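Local structure of aspartate aminotransferase (Rhodobacter sphaeroides, 3NRA) at residues Tyr221-Ala229 and Met305-Arg316. The protein probably catalyses the pyridoxal 5'-phosphate-dependent transfer of an amino group from L-aspartate to 2-oxoglutarate, giving oxaloacetate and L-glutamate. Residues are numbered along the deposited sequence; the frame is centred on the assembly and turned at random.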
loop_
_atom_site.group_PDB
_atom_site.type_symbol
_atom_site.label_atom_id
_atom_site.label_comp_id
_atom_site.label_asym_id
_atom_site.label_seq_id
_atom_site.Cartn_x
_atom_site.Cartn_y
_atom_site.Cartn_z
ATOM N N TYR B 221 2.020 12.786 -14.268
ATOM C CA TYR B 221 3.125 13.662 -14.672
ATOM C C TYR B 221 2.632 14.984 -15.337
ATOM O O TYR B 221 3.423 15.719 -15.943
ATOM C CB TYR B 221 4.107 12.889 -15.596
ATOM C CG TYR B 221 5.554 12.851 -15.132
ATOM C CD1 TYR B 221 6.156 13.946 -14.533
ATOM C CD2 TYR B 221 6.346 11.717 -15.347
ATOM C CE1 TYR B 221 7.508 13.926 -14.186
ATOM C CE2 TYR B 221 7.678 11.679 -14.943
ATOM C CZ TYR B 221 8.251 12.783 -14.382
ATOM O OH TYR B 221 9.602 12.749 -13.994
ATOM N N SER B 222 1.356 15.313 -15.135
ATOM C CA SER B 222 0.695 16.410 -15.866
ATOM C C SER B 222 1.174 17.784 -15.442
ATOM O O SER B 222 1.047 18.717 -16.190
ATOM C CB SER B 222 -0.825 16.332 -15.691
ATOM O OG SER B 222 -1.178 16.423 -14.306
ATOM N N ARG B 223 1.771 17.890 -14.258
ATOM C CA ARG B 223 2.322 19.165 -13.792
ATOM C C ARG B 223 3.662 19.550 -14.459
ATOM O O ARG B 223 4.012 20.746 -14.536
ATOM C CB ARG B 223 2.489 19.142 -12.275
ATOM C CG ARG B 223 2.508 20.494 -11.672
ATOM C CD ARG B 223 2.688 20.435 -10.181
ATOM N NE ARG B 223 2.865 21.775 -9.665
ATOM C CZ ARG B 223 3.346 22.078 -8.464
ATOM N NH1 ARG B 223 3.676 21.136 -7.605
ATOM N NH2 ARG B 223 3.453 23.342 -8.111
ATOM N N LEU B 224 4.427 18.562 -14.909
ATOM C CA LEU B 224 5.701 18.844 -15.554
ATOM C C LEU B 224 5.456 19.088 -17.029
ATOM O O LEU B 224 5.819 18.283 -17.852
ATOM C CB LEU B 224 6.690 17.696 -15.346
ATOM C CG LEU B 224 8.151 18.075 -15.635
ATOM C CD1 LEU B 224 8.736 18.770 -14.379
ATOM C CD2 LEU B 224 8.987 16.852 -16.026
ATOM N N ARG B 225 4.857 20.239 -17.343
ATOM C CA ARG B 225 4.321 20.525 -18.693
ATOM C C ARG B 225 5.250 21.512 -19.389
ATOM O O ARG B 225 5.550 22.562 -18.847
ATOM C CB ARG B 225 2.889 21.094 -18.591
ATOM C CG ARG B 225 2.251 21.526 -19.944
ATOM C CD ARG B 225 0.798 22.044 -19.788
ATOM N NE ARG B 225 0.682 23.139 -18.816
ATOM C CZ ARG B 225 0.986 24.424 -19.036
ATOM N NH1 ARG B 225 1.397 24.856 -20.228
ATOM N NH2 ARG B 225 0.879 25.292 -18.037
ATOM N N TYR B 226 5.730 21.147 -20.576
ATOM C CA TYR B 226 6.756 21.926 -21.249
ATOM C C TYR B 226 6.183 23.191 -21.891
ATOM O O TYR B 226 4.990 23.265 -22.201
ATOM C CB TYR B 226 7.524 21.056 -22.259
ATOM C CG TYR B 226 8.299 19.968 -21.549
ATOM C CD1 TYR B 226 9.307 20.290 -20.647
ATOM C CD2 TYR B 226 7.919 18.629 -21.659
ATOM C CE1 TYR B 226 9.967 19.310 -19.923
ATOM C CE2 TYR B 226 8.572 17.647 -20.961
ATOM C CZ TYR B 226 9.594 17.995 -20.072
ATOM O OH TYR B 226 10.229 17.039 -19.366
ATOM N N ALA B 227 7.030 24.210 -22.003
ATOM C CA ALA B 227 6.606 25.529 -22.508
ATOM C C ALA B 227 6.018 25.378 -23.901
ATOM O O ALA B 227 6.609 24.738 -24.765
ATOM C CB ALA B 227 7.790 26.505 -22.533
ATOM N N GLY B 228 4.815 25.895 -24.094
ATOM C CA GLY B 228 4.134 25.747 -25.379
ATOM C C GLY B 228 3.476 24.381 -25.581
ATOM O O GLY B 228 3.083 24.032 -26.720
ATOM N N ALA B 229 3.340 23.597 -24.508
ATOM C CA ALA B 229 2.481 22.421 -24.549
ATOM C C ALA B 229 1.128 22.807 -23.936
ATOM O O ALA B 229 1.074 23.525 -22.945
ATOM C CB ALA B 229 3.102 21.272 -23.797
HETATM N N MSE B 305 9.041 25.453 -9.762
HETATM C CA MSE B 305 8.449 24.541 -10.710
HETATM C C MSE B 305 8.814 24.966 -12.137
HETATM O O MSE B 305 9.110 24.127 -12.994
HETATM C CB MSE B 305 6.922 24.538 -10.531
HETATM C CG MSE B 305 6.156 23.551 -11.433
HETATM SE SE MSE B 305 6.878 21.735 -11.370
HETATM C CE MSE B 305 6.835 21.593 -9.574
ATOM N N GLU B 306 8.846 26.282 -12.358
ATOM C CA GLU B 306 9.127 26.835 -13.663
ATOM C C GLU B 306 10.565 26.557 -14.070
ATOM O O GLU B 306 10.822 26.206 -15.217
ATOM C CB GLU B 306 8.848 28.346 -13.673
ATOM C CG GLU B 306 8.610 28.929 -15.039
ATOM C CD GLU B 306 8.773 30.466 -15.054
ATOM O OE1 GLU B 306 8.595 31.104 -13.980
ATOM O OE2 GLU B 306 9.105 31.019 -16.121
ATOM N N ASP B 307 11.502 26.744 -13.143
ATOM C CA ASP B 307 12.895 26.338 -13.370
ATOM C C ASP B 307 13.023 24.829 -13.582
ATOM O O ASP B 307 13.771 24.387 -14.455
ATOM C CB ASP B 307 13.786 26.744 -12.207
ATOM C CG ASP B 307 13.965 28.233 -12.104
ATOM O OD1 ASP B 307 14.059 28.921 -13.163
ATOM O OD2 ASP B 307 14.019 28.729 -10.954
ATOM N N ARG B 308 12.310 24.041 -12.784
ATOM C CA ARG B 308 12.387 22.588 -12.929
ATOM C C ARG B 308 11.957 22.155 -14.322
ATOM O O ARG B 308 12.598 21.322 -14.929
ATOM C CB ARG B 308 11.549 21.875 -11.873
ATOM C CG ARG B 308 11.352 20.357 -12.151
ATOM C CD ARG B 308 11.193 19.554 -10.882
ATOM N NE ARG B 308 12.372 19.655 -10.033
ATOM C CZ ARG B 308 12.576 18.914 -8.949
ATOM N NH1 ARG B 308 11.688 17.974 -8.579
ATOM N NH2 ARG B 308 13.690 19.072 -8.248
ATOM N N ILE B 309 10.847 22.706 -14.799
ATOM C CA ILE B 309 10.335 22.408 -16.152
ATOM C C ILE B 309 11.356 22.836 -17.193
ATOM O O ILE B 309 11.609 22.102 -18.134
ATOM C CB ILE B 309 8.977 23.155 -16.426
ATOM C CG1 ILE B 309 7.845 22.551 -15.597
ATOM C CG2 ILE B 309 8.632 23.153 -17.898
ATOM C CD1 ILE B 309 6.622 23.498 -15.442
ATOM N N ALA B 310 11.977 24.009 -16.997
ATOM C CA ALA B 310 13.004 24.474 -17.909
ATOM C C ALA B 310 14.249 23.531 -17.941
ATOM O O ALA B 310 14.820 23.272 -19.020
ATOM C CB ALA B 310 13.431 25.971 -17.563
ATOM N N ARG B 311 14.691 23.054 -16.774
ATOM C CA ARG B 311 15.868 22.172 -16.738
ATOM C C ARG B 311 15.571 20.845 -17.449
ATOM O O ARG B 311 16.412 20.339 -18.211
ATOM C CB ARG B 311 16.317 21.910 -15.316
ATOM C CG ARG B 311 16.951 23.115 -14.614
ATOM C CD ARG B 311 17.580 22.708 -13.277
ATOM N NE ARG B 311 17.757 23.850 -12.387
ATOM C CZ ARG B 311 16.796 24.402 -11.618
ATOM N NH1 ARG B 311 15.540 23.910 -11.594
ATOM N NH2 ARG B 311 17.093 25.454 -10.845
ATOM N N HIS B 312 14.355 20.311 -17.244
ATOM C CA HIS B 312 13.945 19.089 -17.917
ATOM C C HIS B 312 13.766 19.258 -19.420
ATOM O O HIS B 312 14.009 18.341 -20.173
ATOM C CB HIS B 312 12.656 18.549 -17.313
ATOM C CG HIS B 312 12.856 17.837 -16.028
ATOM N ND1 HIS B 312 12.995 18.492 -14.836
ATOM C CD2 HIS B 312 12.912 16.515 -15.741
ATOM C CE1 HIS B 312 13.134 17.607 -13.865
ATOM N NE2 HIS B 312 13.087 16.403 -14.389
ATOM N N GLN B 313 13.340 20.447 -19.838
ATOM C CA GLN B 313 13.103 20.734 -21.250
ATOM C C GLN B 313 14.434 20.826 -21.994
ATOM O O GLN B 313 14.533 20.412 -23.135
ATOM C CB GLN B 313 12.319 22.051 -21.405
ATOM C CG GLN B 313 11.590 22.204 -22.744
ATOM C CD GLN B 313 10.552 23.333 -22.752
ATOM O OE1 GLN B 313 9.779 23.518 -21.791
ATOM N NE2 GLN B 313 10.504 24.063 -23.849
ATOM N N ALA B 314 15.462 21.331 -21.327
ATOM C CA ALA B 314 16.813 21.358 -21.911
ATOM C C ALA B 314 17.346 19.939 -22.116
ATOM O O ALA B 314 17.923 19.630 -23.168
ATOM C CB ALA B 314 17.768 22.189 -21.045
ATOM N N ILE B 315 17.092 19.060 -21.147
ATOM C CA ILE B 315 17.481 17.654 -21.260
ATOM C C ILE B 315 16.673 16.957 -22.362
ATOM O O ILE B 315 17.247 16.297 -23.243
ATOM C CB ILE B 315 17.265 16.885 -19.946
ATOM C CG1 ILE B 315 18.185 17.423 -18.840
ATOM C CG2 ILE B 315 17.534 15.402 -20.161
ATOM C CD1 ILE B 315 17.848 16.883 -17.488
ATOM N N ARG B 316 15.348 17.116 -22.305
ATOM C CA ARG B 316 14.463 16.633 -23.367
ATOM C C ARG B 316 15.009 16.960 -24.756
ATOM O O ARG B 316 15.146 16.061 -25.603
ATOM C CB ARG B 316 13.074 17.244 -23.221
ATOM C CG ARG B 316 12.039 16.727 -24.230
ATOM C CD ARG B 316 10.836 17.670 -24.330
ATOM N NE ARG B 316 11.165 18.915 -25.020
ATOM C CZ ARG B 316 10.271 19.850 -25.376
ATOM N NH1 ARG B 316 8.964 19.689 -25.139
ATOM N NH2 ARG B 316 10.684 20.947 -26.004
HETATM O O HOH W 1 7.953 22.624 -26.415
#
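Arg316 lays its CD over one face of the Tyr226 ring, 4.2 Å from the centroid, in a CH-pi contact displaced toward the rim; Leu224 O lies off the opposite face, while Ile309 O and CB of His312 meet the edge. The imidazole of His312 takes Leu224 CD2 over one face, again toward the rim, 4.2 Å from its centroid. Methyl CE of selenomethionine Met305 sits above the centre of the Arg223 guanidinium, 3.7 Å from CZ, brought there by a chain folded at chi2 and chi3 (51° and 52°). The single direct hydrogen bond between 221-229 and 305-316 runs from Ala227 N to Gln313 OE1 (2.8 Å), fairly straight at the hydrogen but tilted from the amide plane. A water accepts from Arg316 NH2 and donates to Ala227 O, while NH1 is hydrogen-bonded to Pro334 O. Ile309 fills the middle, its CG2 3.3 Å from Arg225 O. His312 ND1 donates in its ring plane to Arg308 O (2.9 Å) and NE2 is hydrogen-bonded to Ser385 OG, which fixes the ring's rotation. Replacing Tyr226 with alanine would probably leave Gly337 O without its hydroxyl partner and open a gap beside Arg316 CD and His312 CB. Mainly apolar and CH-pi packing thus joins the loop after strand 214-218 to helix 304-324, whereas Arg223 (to Glu255 and Glu300) and Arg308 (to Thr254 O) send charged ends to residues just past cofactor-bearing Lys253.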